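Local atomic coordinates of cupin domain protein (Microcystis aeruginosa DIANCHI905, PDB entry 5ZBF), a protein that binds an iron(II) ion and 4-hydroxyphenylpyruvic acid and acts as a cupin-superfamily isomerase in the biosynthesis of the Choi moiety of aeruginosin. Residues 20-25 with 29-34; 57-60 with 65-68; 113-118 with 135-140; 181-186 with 201-206. All coordinates share one frame; numbering follows the deposited sequence.

Contacts 1 and 2 are antiparallel hairpins held by paired backbone hydrogen bonds, whereas contacts 3 and 4 join strands that are not neighbours and are held by packing of side chains, without hydrogen bonds between the two segments. Contact 1 is buried and carries a pocket residue; contact 2 lies farther out, about 18 Å from the chain centre, and is only partly buried. Contacts 1 and 2 meet where Ile34 touches Leu58, and contact 1 meets contact 4 through Ile182 and Tyr184. Residues 135-140 pair with 201-206, probably through backbone hydrogen bonds. Contact 3 joins apolar side chains, while contact 4 brings a tyrosine hydroxyl against carbon of a leucine and of a lysine whose amine leads away.

Contact 1. Residues 20-25 with 29-34; sequences EVFQCQ and FQLSVI
The carbonyl oxygen of Glu20 receives two donors from residues 29-34: Leu31 N, hydrogen-bonded to Glu20 O at 3.0 Å, and Gln30 CA, whose CA-H...O contact to Glu20 O spans 3.1 Å. The return bond from Glu20 N to Leu31 O, 2.8 Å long, completes this hydrogen-bonded pair, and Phe22 with Phe29 form the next. There Phe22 N donates to Phe29 O at 2.7 Å, nearly in line with the carbonyl bond, and the same oxygen lies at the edge of the Phe22 ring, 3.4 Å from Phe22 CD2. Strands 17-24 and 27-34 form a beta hairpin of the N-terminal cupin barrel with two unlike faces. One bears Val21 and Gln30, whose NE2 bonds Asp98 and the bound 4-hydroxyphenylpyruvic acid. On the other, CG of Phe29 is turned anti to its N (chi1 175°), and the ring sends an edge toward the face of Phe22 in an offset edge-to-face pair, planes at 69°. With an alanine in place of Phe22, the Phe29 edge would probably lose its aromatic mate and a gap would open beside Leu31 and Ile182. Leu31 CD1 reaches Phe22 CE2 at 4.1 Å, close to the ring plane.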
loop_
_atom_site.group_PDB
_atom_site.type_symbol
_atom_site.label_atom_id
_atom_site.label_comp_id
_atom_site.label_asym_id
_atom_site.label_seq_id
_atom_site.Cartn_x
_atom_site.Cartn_y
_atom_site.Cartn_z
ATOM N N GLU A 20 -7.743 4.768 -8.566
ATOM C CA GLU A 20 -8.295 3.435 -8.797
ATOM C C GLU A 20 -8.606 2.876 -7.414
ATOM O O GLU A 20 -7.693 2.638 -6.611
ATOM C CB GLU A 20 -7.291 2.542 -9.534
ATOM C CG GLU A 20 -7.021 2.981 -10.975
ATOM C CD GLU A 20 -8.204 2.823 -11.934
ATOM O OE1 GLU A 20 -9.155 2.053 -11.663
ATOM O OE2 GLU A 20 -8.174 3.474 -13.004
ATOM N N VAL A 21 -9.891 2.685 -7.141
ATOM C CA VAL A 21 -10.363 2.417 -5.782
ATOM C C VAL A 21 -10.769 0.948 -5.651
ATOM O O VAL A 21 -11.627 0.463 -6.393
ATOM C CB VAL A 21 -11.560 3.312 -5.411
ATOM C CG1 VAL A 21 -12.028 2.978 -4.006
ATOM C CG2 VAL A 21 -11.176 4.785 -5.520
ATOM N N PHE A 22 -10.142 0.250 -4.709
ATOM C CA PHE A 22 -10.383 -1.166 -4.510
ATOM C C PHE A 22 -10.963 -1.398 -3.112
ATOM O O PHE A 22 -10.399 -0.933 -2.117
ATOM C CB PHE A 22 -9.093 -1.971 -4.556
ATOM C CG PHE A 22 -8.257 -1.839 -5.810
ATOM C CD1 PHE A 22 -8.147 -2.906 -6.696
ATOM C CD2 PHE A 22 -7.475 -0.717 -6.035
ATOM C CE1 PHE A 22 -7.316 -2.828 -7.799
ATOM C CE2 PHE A 22 -6.638 -0.638 -7.139
ATOM C CZ PHE A 22 -6.561 -1.694 -8.023
ATOM N N GLN A 23 -12.037 -2.172 -3.031
ATOM C CA GLN A 23 -12.648 -2.498 -1.744
ATOM C C GLN A 23 -12.047 -3.793 -1.229
ATOM O O GLN A 23 -12.031 -4.775 -1.955
ATOM C CB GLN A 23 -14.161 -2.650 -1.893
ATOM C CG GLN A 23 -14.914 -2.665 -0.567
ATOM C CD GLN A 23 -14.898 -1.313 0.131
ATOM O OE1 GLN A 23 -15.229 -0.286 -0.469
ATOM N NE2 GLN A 23 -14.516 -1.308 1.406
ATOM N N CYS A 24 -11.558 -3.779 0.013
ATOM C CA CYS A 24 -11.006 -4.964 0.677
ATOM C C CYS A 24 -11.701 -5.130 2.043
ATOM O O CYS A 24 -11.145 -4.800 3.097
ATOM C CB CYS A 24 -9.495 -4.819 0.857
ATOM S SG CYS A 24 -8.578 -4.600 -0.678
ATOM N N GLN A 25 -12.928 -5.636 1.995
ATOM C CA GLN A 25 -13.836 -5.643 3.141
ATOM C C GLN A 25 -13.914 -4.248 3.773
ATOM O O GLN A 25 -14.424 -3.335 3.134
ATOM C CB GLN A 25 -13.468 -6.754 4.127
ATOM C CG GLN A 25 -13.866 -8.120 3.596
ATOM C CD GLN A 25 -13.554 -9.267 4.549
ATOM O OE1 GLN A 25 -13.216 -9.065 5.716
ATOM N NE2 GLN A 25 -13.666 -10.482 4.043
ATOM N N PHE A 29 -8.342 0.355 -0.470
ATOM C CA PHE A 29 -7.014 0.562 -1.023
ATOM C C PHE A 29 -7.190 1.344 -2.312
ATOM O O PHE A 29 -8.046 0.997 -3.131
ATOM C CB PHE A 29 -6.342 -0.787 -1.313
ATOM C CG PHE A 29 -4.997 -0.672 -1.993
ATOM C CD1 PHE A 29 -3.824 -0.703 -1.252
ATOM C CD2 PHE A 29 -4.900 -0.518 -3.377
ATOM C CE1 PHE A 29 -2.587 -0.580 -1.867
ATOM C CE2 PHE A 29 -3.672 -0.381 -3.994
ATOM C CZ PHE A 29 -2.505 -0.444 -3.243
ATOM N N GLN A 30 -6.387 2.379 -2.505
ATOM C CA GLN A 30 -6.421 3.112 -3.769
ATOM C C GLN A 30 -5.053 3.393 -4.354
ATOM O O GLN A 30 -4.109 3.688 -3.639
ATOM C CB GLN A 30 -7.225 4.414 -3.624
ATOM C CG GLN A 30 -6.675 5.383 -2.598
ATOM C CD GLN A 30 -7.670 6.472 -2.200
ATOM O OE1 GLN A 30 -8.874 6.253 -2.188
ATOM N NE2 GLN A 30 -7.157 7.636 -1.853
ATOM N N LEU A 31 -4.955 3.277 -5.676
ATOM C CA LEU A 31 -3.802 3.770 -6.403
ATOM C C LEU A 31 -4.154 5.182 -6.862
ATOM O O LEU A 31 -5.271 5.413 -7.341
ATOM C CB LEU A 31 -3.498 2.880 -7.613
ATOM C CG LEU A 31 -3.093 1.431 -7.372
ATOM C CD1 LEU A 31 -3.062 0.662 -8.687
ATOM C CD2 LEU A 31 -1.747 1.365 -6.670
ATOM N N SER A 32 -3.208 6.099 -6.688
ATOM C CA SER A 32 -3.398 7.532 -6.939
ATOM C C SER A 32 -2.473 8.047 -8.028
ATOM O O SER A 32 -1.328 7.619 -8.120
ATOM C CB SER A 32 -3.078 8.327 -5.668
ATOM O OG SER A 32 -4.093 8.186 -4.693
ATOM N N VAL A 33 -2.968 8.990 -8.828
ATOM C CA VAL A 33 -2.138 9.762 -9.724
ATOM C C VAL A 33 -2.469 11.227 -9.434
ATOM O O VAL A 33 -3.603 11.677 -9.670
ATOM C CB VAL A 33 -2.388 9.448 -11.209
ATOM C CG1 VAL A 33 -1.421 10.246 -12.073
ATOM C CG2 VAL A 33 -2.251 7.948 -11.473
ATOM N N ILE A 34 -1.483 11.945 -8.912
ATOM C CA ILE A 34 -1.614 13.367 -8.597
ATOM C C ILE A 34 -0.866 14.194 -9.647
ATOM O O ILE A 34 0.323 13.977 -9.910
ATOM C CB ILE A 34 -1.097 13.696 -7.181
ATOM C CG1 ILE A 34 -1.938 12.963 -6.122
ATOM C CG2 ILE A 34 -1.106 15.203 -6.929
ATOM C CD1 ILE A 34 -1.495 13.216 -4.699
#

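Contact 2. Residues 57-60 with 65-68; sequences ELEL and VIKP
The carboxylate of Glu57 is the flat side-chain group that reaches the opposite strand, and it does so lightly: OE2 of Glu57 comes 4.3 Å from CB of Pro68, without stacking on the proline ring. The flat groups that do the polar work are peptides. Leu60 N donates to Lys67 O at 2.8 Å, tilted 28° from the plane of that carbonyl, while Lys67 N donates to Leu60 O in the carbonyl plane, also at 2.8 Å. Each acceptor has a weaker second partner. Ile66 CA makes a CA-H...O contact of 3.2 Å with Leu60 O, and Glu59 CA makes a longer one, 3.6 Å, with Lys67 O.

Glu59 and Pro68 form a non-hydrogen-bonded pair, a position where the proline costs no bond to this partner strand. Ile66 CG2, anti to its backbone N, lies 4.2 Å from Glu59 CB and helps to cover that side of the hairpin. Leu60 and Lys67 share the other face. Their CB atoms are 4.3 Å apart, but the lysine chain bends at chi2 (-78°) and leads its amine away, whereas Leu60 is buried.

The hairpin belongs to a four-stranded antiparallel sheet of the first cupin domain. Strand 65-70 is outermost within the chain, and strand 57-62 lies between it and strand 84-87, where Glu59 pairs with Val87. Leu58 and Leu60 pack on Phe86, a residue of the ligand pocket, and Leu60 and Lys67 both reach Val112 of strand 112-119.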
loop_
_atom_site.group_PDB
_atom_site.type_symbol
_atom_site.label_atom_id
_atom_site.label_comp_id
_atom_site.label_asym_id
_atom_site.label_seq_id
_atom_site.Cartn_x
_atom_site.Cartn_y
_atom_site.Cartn_z
ATOM N N GLU A 57 7.396 12.496 -5.968
ATOM C CA GLU A 57 7.652 13.027 -4.638
ATOM C C GLU A 57 6.371 13.714 -4.189
ATOM O O GLU A 57 5.519 14.074 -5.019
ATOM C CB GLU A 57 8.826 14.011 -4.657
ATOM C CG GLU A 57 9.338 14.442 -3.296
ATOM C CD GLU A 57 10.416 15.514 -3.375
ATOM O OE1 GLU A 57 10.962 15.767 -4.471
ATOM O OE2 GLU A 57 10.715 16.116 -2.327
ATOM N N LEU A 58 6.212 13.840 -2.881
ATOM C CA LEU A 58 5.042 14.495 -2.321
ATOM C C LEU A 58 5.465 15.219 -1.051
ATOM O O LEU A 58 6.443 14.831 -0.404
ATOM C CB LEU A 58 3.968 13.449 -2.042
ATOM C CG LEU A 58 2.490 13.811 -1.991
ATOM C CD1 LEU A 58 2.019 14.547 -3.239
ATOM C CD2 LEU A 58 1.675 12.544 -1.776
ATOM N N GLU A 59 4.770 16.310 -0.741
ATOM C CA GLU A 59 4.934 17.001 0.520
ATOM C C GLU A 59 3.643 16.859 1.299
ATOM O O GLU A 59 2.551 17.211 0.805
ATOM C CB GLU A 59 5.241 18.474 0.302
ATOM C CG GLU A 59 6.609 18.733 -0.290
ATOM C CD GLU A 59 6.878 20.207 -0.499
ATOM O OE1 GLU A 59 5.922 20.965 -0.783
ATOM O OE2 GLU A 59 8.052 20.603 -0.384
ATOM N N LEU A 60 3.785 16.349 2.516
ATOM C CA LEU A 60 2.682 16.161 3.452
ATOM C C LEU A 60 2.526 17.387 4.375
ATOM O O LEU A 60 3.479 17.824 5.022
ATOM C CB LEU A 60 2.935 14.902 4.295
ATOM C CG LEU A 60 2.015 14.647 5.494
ATOM C CD1 LEU A 60 0.624 14.268 5.033
ATOM C CD2 LEU A 60 2.593 13.551 6.376
ATOM N N VAL A 65 3.057 21.245 10.229
ATOM C CA VAL A 65 4.402 21.051 9.681
ATOM C C VAL A 65 4.291 20.534 8.257
ATOM O O VAL A 65 3.222 20.109 7.821
ATOM C CB VAL A 65 5.259 20.089 10.534
ATOM C CG1 VAL A 65 5.413 20.640 11.946
ATOM C CG2 VAL A 65 4.661 18.688 10.578
ATOM N N ILE A 66 5.402 20.595 7.535
ATOM C CA ILE A 66 5.468 20.114 6.163
ATOM C C ILE A 66 6.555 19.039 6.130
ATOM O O ILE A 66 7.684 19.300 6.546
ATOM C CB ILE A 66 5.785 21.266 5.182
ATOM C CG1 ILE A 66 4.754 22.392 5.361
ATOM C CG2 ILE A 66 5.806 20.758 3.742
ATOM C CD1 ILE A 66 5.072 23.674 4.612
ATOM N N LYS A 67 6.200 17.842 5.657
ATOM C CA LYS A 67 7.117 16.689 5.618
ATOM C C LYS A 67 7.265 16.143 4.197
ATOM O O LYS A 67 6.278 15.745 3.576
ATOM C CB LYS A 67 6.604 15.548 6.506
ATOM C CG LYS A 67 6.457 15.882 7.983
ATOM C CD LYS A 67 7.798 15.876 8.691
ATOM C CE LYS A 67 7.617 15.867 10.199
ATOM N NZ LYS A 67 8.882 15.550 10.909
ATOM N N PRO A 68 8.498 16.107 3.679
ATOM C CA PRO A 68 8.679 15.480 2.371
ATOM C C PRO A 68 8.512 13.955 2.428
ATOM O O PRO A 68 8.837 13.329 3.437
ATOM C CB PRO A 68 10.101 15.887 1.969
ATOM C CG PRO A 68 10.796 16.237 3.243
ATOM C CD PRO A 68 9.748 16.667 4.225
#

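Contact 3. Residues 113-118 with 135-140; sequences LTLSNN and FEIVMM
Leu115 sends its side chain across to Ile137 and Met139, two residues of the same strand. From CB the chain heads for residues 135-140 with CG anti to the carbonyl carbon (chi1 -63°), and at CG it forks so that each methyl finds its own partner. CD1 of Leu115 meets Met139, touching CE at 3.9 Å and CB of the same residue at 4.2 Å; the methionine curls at chi3 (66°), which turns its terminal methyl to this leucine. CD2 of Leu115 rests 3.9 Å from the carbonyl O of Ile137 and 4.2 Å from Ile137 CG2. Both partners run roughly at right angles to the leucine. An alanine at Leu115 is likely to open a gap over Ile137 and leave the methyl end of Met139 with less to pack on. Farther along, Leu113 and Phe135 approach from opposite directions, and CD1 of Leu113 lies 3.7 Å from Phe135 CZ. Ile75 of strand 74-78 touches Leu113, Phe135 and Ile137. The two backbones do not pair, their closest CA atoms being 8.0 Å apart (Leu115 and Val138); the leucines reach across instead, forming a largely apolar seam consistent with the joining of two cupin domains in a bicupin.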
loop_
_atom_site.group_PDB
_atom_site.type_symbol
_atom_site.label_atom_id
_atom_site.label_comp_id
_atom_site.label_asym_id
_atom_site.label_seq_id
_atom_site.Cartn_x
_atom_site.Cartn_y
_atom_site.Cartn_z
ATOM N N LEU A 113 6.641 7.516 8.715
ATOM C CA LEU A 113 7.479 6.359 9.024
ATOM C C LEU A 113 8.350 6.059 7.818
ATOM O O LEU A 113 8.033 6.462 6.705
ATOM C CB LEU A 113 6.622 5.140 9.353
ATOM C CG LEU A 113 5.724 5.247 10.588
ATOM C CD1 LEU A 113 4.787 4.045 10.633
ATOM C CD2 LEU A 113 6.560 5.374 11.847
ATOM N N THR A 114 9.457 5.360 8.040
ATOM C CA THR A 114 10.372 5.053 6.954
ATOM C C THR A 114 10.729 3.577 6.999
ATOM O O THR A 114 10.981 3.024 8.058
ATOM C CB THR A 114 11.629 5.942 6.993
ATOM O OG1 THR A 114 11.240 7.318 6.866
ATOM C CG2 THR A 114 12.579 5.592 5.850
ATOM N N LEU A 115 10.716 2.950 5.834
ATOM C CA LEU A 115 11.071 1.540 5.699
ATOM C C LEU A 115 12.536 1.357 6.051
ATOM O O LEU A 115 13.367 2.196 5.711
ATOM C CB LEU A 115 10.843 1.060 4.260
ATOM C CG LEU A 115 9.424 1.082 3.684
ATOM C CD1 LEU A 115 9.473 0.713 2.203
ATOM C CD2 LEU A 115 8.522 0.129 4.449
ATOM N N SER A 116 12.842 0.261 6.741
ATOM C CA SER A 116 14.217 -0.077 7.088
ATOM C C SER A 116 14.449 -1.559 6.829
ATOM O O SER A 116 13.505 -2.351 6.769
ATOM C CB SER A 116 14.517 0.285 8.548
ATOM O OG SER A 116 13.637 -0.377 9.433
ATOM N N ASN A 117 15.714 -1.927 6.670
ATOM C CA ASN A 117 16.059 -3.287 6.281
ATOM C C ASN A 117 15.624 -4.296 7.330
ATOM O O ASN A 117 15.828 -4.085 8.533
ATOM C CB ASN A 117 17.566 -3.412 6.032
ATOM C CG ASN A 117 18.023 -2.654 4.793
ATOM O OD1 ASN A 117 17.268 -2.481 3.829
ATOM N ND2 ASN A 117 19.265 -2.198 4.814
ATOM N N ASN A 118 15.066 -5.409 6.863
ATOM C CA ASN A 118 14.611 -6.469 7.745
ATOM C C ASN A 118 14.605 -7.813 7.017
ATOM O O ASN A 118 15.158 -7.934 5.922
ATOM C CB ASN A 118 13.212 -6.134 8.283
ATOM C CG ASN A 118 13.033 -6.532 9.739
ATOM O OD1 ASN A 118 13.107 -7.711 10.088
ATOM N ND2 ASN A 118 12.793 -5.547 10.594
ATOM N N PHE A 135 -0.985 -1.271 11.294
ATOM C CA PHE A 135 -0.541 -1.804 10.013
ATOM C C PHE A 135 0.948 -2.153 10.031
ATOM O O PHE A 135 1.714 -1.608 10.809
ATOM C CB PHE A 135 -0.778 -0.759 8.904
ATOM C CG PHE A 135 -0.030 0.513 9.139
ATOM C CD1 PHE A 135 1.236 0.709 8.604
ATOM C CD2 PHE A 135 -0.560 1.494 9.974
ATOM C CE1 PHE A 135 1.943 1.870 8.870
ATOM C CE2 PHE A 135 0.145 2.655 10.241
ATOM C CZ PHE A 135 1.397 2.847 9.681
ATOM N N GLU A 136 1.347 -3.031 9.122
ATOM C CA GLU A 136 2.753 -3.218 8.799
ATOM C C GLU A 136 2.892 -3.193 7.288
ATOM O O GLU A 136 2.108 -3.830 6.591
ATOM C CB GLU A 136 3.274 -4.546 9.351
ATOM C CG GLU A 136 4.739 -4.791 9.039
ATOM C CD GLU A 136 5.306 -6.028 9.712
ATOM O OE1 GLU A 136 4.529 -6.894 10.167
ATOM O OE2 GLU A 136 6.546 -6.143 9.768
ATOM N N ILE A 137 3.891 -2.473 6.790
ATOM C CA ILE A 137 4.180 -2.453 5.357
ATOM C C ILE A 137 5.510 -3.160 5.115
ATOM O O ILE A 137 6.485 -2.910 5.811
ATOM C CB ILE A 137 4.174 -1.014 4.799
ATOM C CG1 ILE A 137 2.750 -0.438 4.918
ATOM C CG2 ILE A 137 4.641 -0.985 3.344
ATOM C CD1 ILE A 137 2.620 0.998 4.475
ATOM N N VAL A 138 5.516 -4.058 4.136
ATOM C CA VAL A 138 6.696 -4.830 3.769
ATOM C C VAL A 138 6.910 -4.696 2.269
ATOM O O VAL A 138 5.998 -4.940 1.502
ATOM C CB VAL A 138 6.515 -6.320 4.121
ATOM C CG1 VAL A 138 7.786 -7.104 3.795
ATOM C CG2 VAL A 138 6.131 -6.465 5.588
ATOM N N MET A 139 8.111 -4.296 1.868
ATOM C CA MET A 139 8.508 -4.261 0.458
ATOM C C MET A 139 9.662 -5.238 0.298
ATOM O O MET A 139 10.603 -5.218 1.088
ATOM C CB MET A 139 8.976 -2.863 0.065
ATOM C CG MET A 139 9.269 -2.697 -1.419
ATOM S SD MET A 139 9.594 -0.993 -1.925
ATOM C CE MET A 139 11.126 -0.637 -1.076
ATOM N N MET A 140 9.600 -6.080 -0.724
ATOM C CA MET A 140 10.602 -7.126 -0.883
ATOM C C MET A 140 10.711 -7.602 -2.312
ATOM O O MET A 140 9.730 -7.602 -3.049
ATOM C CB MET A 140 10.246 -8.310 0.004
ATOM C CG MET A 140 8.967 -9.019 -0.385
ATOM S SD MET A 140 8.492 -10.221 0.862
ATOM C CE MET A 140 9.831 -11.394 0.746
#

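Contact 4. Residues 181-186 with 201-206; sequences QIYYAP and INLIKI
Tyr183 meets residues 201-206 through the far end of its ring. The hydroxyl oxygen OH of Tyr183 lies 3.8 Å from Lys205 CB, so the lysine is touched at the root of its side chain and not at its amine. Beside it, Leu203 CD1 sits at the ring edge near its plane, 4.4 Å from Tyr183 OH and 4.5 Å from Tyr183 CE2. With CG set between its backbone N and carbonyl carbon (chi1 69°), Tyr183 swings its ring over to a strand that its own backbone does not approach: Tyr183 CA and Lys205 CA are 9.2 Å apart.

Strand 156-161 fills the distance between the two backbones. It pairs with both strand 183-185 and strand 201-208 in the second cupin domain, and Gly159 and Glu157 form the backbone bonds to Tyr183 and Ala185. Glu157 also holds the tip of the ring, its OE2 hydrogen-bonded to Tyr183 OH, while the lysine chain touches the same glutamate. Beyond CG Lys205 is extended, and this carries NZ to a salt bridge with OD1 of Asp120.

The two polar groups thus have separate acid partners. Only carbon of the lysine faces the tyrosine, and the contact between the segments is one of van der Waals packing, with the buried hydroxyl satisfied by Glu157 and the lysine charge probably balanced mainly by Asp120.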
loop_
_atom_site.group_PDB
_atom_site.type_symbol
_atom_site.label_atom_id
_atom_site.label_comp_id
_atom_site.label_asym_id
_atom_site.label_seq_id
_atom_site.Cartn_x
_atom_site.Cartn_y
_atom_site.Cartn_z
ATOM N N GLN A 181 -3.052 -4.022 -10.369
ATOM C CA GLN A 181 -3.953 -4.969 -9.734
ATOM C C GLN A 181 -3.479 -5.177 -8.308
ATOM O O GLN A 181 -2.327 -4.891 -7.992
ATOM C CB GLN A 181 -3.925 -6.312 -10.457
ATOM C CG GLN A 181 -4.246 -6.241 -11.936
ATOM C CD GLN A 181 -4.019 -7.566 -12.641
ATOM O OE1 GLN A 181 -2.899 -7.891 -13.013
ATOM N NE2 GLN A 181 -5.087 -8.328 -12.839
ATOM N N ILE A 182 -4.370 -5.652 -7.447
ATOM C CA ILE A 182 -3.989 -6.078 -6.094
ATOM C C ILE A 182 -4.563 -7.450 -5.759
ATOM O O ILE A 182 -5.479 -7.946 -6.423
ATOM C CB ILE A 182 -4.430 -5.074 -4.989
ATOM C CG1 ILE A 182 -5.949 -5.140 -4.724
ATOM C CG2 ILE A 182 -4.001 -3.655 -5.333
ATOM C CD1 ILE A 182 -6.413 -4.164 -3.661
ATOM N N TYR A 183 -4.007 -8.067 -4.720
ATOM C CA TYR A 183 -4.676 -9.190 -4.089
ATOM C C TYR A 183 -5.098 -8.777 -2.687
ATOM O O TYR A 183 -4.472 -7.912 -2.056
ATOM C CB TYR A 183 -3.812 -10.467 -4.072
ATOM C CG TYR A 183 -2.603 -10.405 -3.171
ATOM C CD1 TYR A 183 -2.707 -10.657 -1.807
ATOM C CD2 TYR A 183 -1.356 -10.075 -3.677
ATOM C CE1 TYR A 183 -1.593 -10.580 -0.973
ATOM C CE2 TYR A 183 -0.236 -10.012 -2.862
ATOM C CZ TYR A 183 -0.355 -10.259 -1.510
ATOM O OH TYR A 183 0.768 -10.180 -0.714
ATOM N N TYR A 184 -6.153 -9.420 -2.213
ATOM C CA TYR A 184 -6.636 -9.245 -0.856
ATOM C C TYR A 184 -6.840 -10.622 -0.237
ATOM O O TYR A 184 -7.621 -11.423 -0.747
ATOM C CB TYR A 184 -7.950 -8.463 -0.855
ATOM C CG TYR A 184 -8.652 -8.483 0.482
ATOM C CD1 TYR A 184 -7.987 -8.098 1.638
ATOM C CD2 TYR A 184 -9.985 -8.893 0.592
ATOM C CE1 TYR A 184 -8.624 -8.112 2.872
ATOM C CE2 TYR A 184 -10.628 -8.905 1.820
ATOM C CZ TYR A 184 -9.939 -8.517 2.957
ATOM O OH TYR A 184 -10.558 -8.534 4.193
ATOM N N ALA A 185 -6.126 -10.885 0.852
ATOM C CA ALA A 185 -6.229 -12.158 1.569
ATOM C C ALA A 185 -6.807 -11.895 2.949
ATOM O O ALA A 185 -6.104 -11.390 3.822
ATOM C CB ALA A 185 -4.864 -12.822 1.685
ATOM N N PRO A 186 -8.095 -12.220 3.151
ATOM C CA PRO A 186 -8.682 -12.072 4.475
ATOM C C PRO A 186 -7.975 -12.937 5.500
ATOM O O PRO A 186 -7.210 -13.842 5.138
ATOM C CB PRO A 186 -10.123 -12.568 4.291
ATOM C CG PRO A 186 -10.391 -12.464 2.844
ATOM C CD PRO A 186 -9.080 -12.679 2.158
ATOM N N ILE A 201 10.940 -9.514 -8.895
ATOM C CA ILE A 201 9.707 -8.739 -8.803
ATOM C C ILE A 201 9.659 -8.003 -7.469
ATOM O O ILE A 201 9.861 -8.601 -6.419
ATOM C CB ILE A 201 8.472 -9.654 -8.961
ATOM C CG1 ILE A 201 8.397 -10.157 -10.413
ATOM C CG2 ILE A 201 7.190 -8.925 -8.565
ATOM C CD1 ILE A 201 7.265 -11.114 -10.677
ATOM N N ASN A 202 9.393 -6.702 -7.528
ATOM C CA ASN A 202 9.243 -5.895 -6.329
ATOM C C ASN A 202 7.791 -5.948 -5.852
ATOM O O ASN A 202 6.889 -5.509 -6.559
ATOM C CB ASN A 202 9.691 -4.457 -6.607
ATOM C CG ASN A 202 11.180 -4.365 -6.914
ATOM O OD1 ASN A 202 12.006 -4.585 -6.032
ATOM N ND2 ASN A 202 11.533 -4.048 -8.166
ATOM N N LEU A 203 7.587 -6.515 -4.665
ATOM C CA LEU A 203 6.263 -6.711 -4.082
ATOM C C LEU A 203 6.120 -5.823 -2.869
ATOM O O LEU A 203 7.062 -5.679 -2.096
ATOM C CB LEU A 203 6.059 -8.174 -3.681
ATOM C CG LEU A 203 4.699 -8.504 -3.042
ATOM C CD1 LEU A 203 4.177 -9.860 -3.495
ATOM C CD2 LEU A 203 4.785 -8.433 -1.527
ATOM N N ILE A 204 4.946 -5.198 -2.731
ATOM C CA ILE A 204 4.596 -4.475 -1.521
ATOM C C ILE A 204 3.370 -5.147 -0.916
ATOM O O ILE A 204 2.389 -5.415 -1.600
ATOM C CB ILE A 204 4.298 -2.987 -1.824
ATOM C CG1 ILE A 204 5.568 -2.287 -2.325
ATOM C CG2 ILE A 204 3.704 -2.270 -0.605
ATOM C CD1 ILE A 204 5.306 -0.905 -2.888
ATOM N N LYS A 205 3.433 -5.439 0.378
ATOM C CA LYS A 205 2.256 -5.929 1.074
ATOM C C LYS A 205 1.994 -5.095 2.316
ATOM O O LYS A 205 2.907 -4.502 2.884
ATOM C CB LYS A 205 2.368 -7.419 1.394
ATOM C CG LYS A 205 3.551 -7.792 2.239
ATOM C CD LYS A 205 3.600 -9.295 2.436
ATOM C CE LYS A 205 4.827 -9.665 3.241
ATOM N NZ LYS A 205 4.921 -11.128 3.489
ATOM N N ILE A 206 0.717 -5.007 2.670
ATOM C CA ILE A 206 0.270 -4.306 3.860
ATOM C C ILE A 206 -0.528 -5.288 4.699
ATOM O O ILE A 206 -1.504 -5.877 4.226
ATOM C CB ILE A 206 -0.624 -3.102 3.514
ATOM C CG1 ILE A 206 0.041 -2.206 2.470
ATOM C CG2 ILE A 206 -0.944 -2.308 4.781
ATOM C CD1 ILE A 206 -0.448 -2.437 1.046
#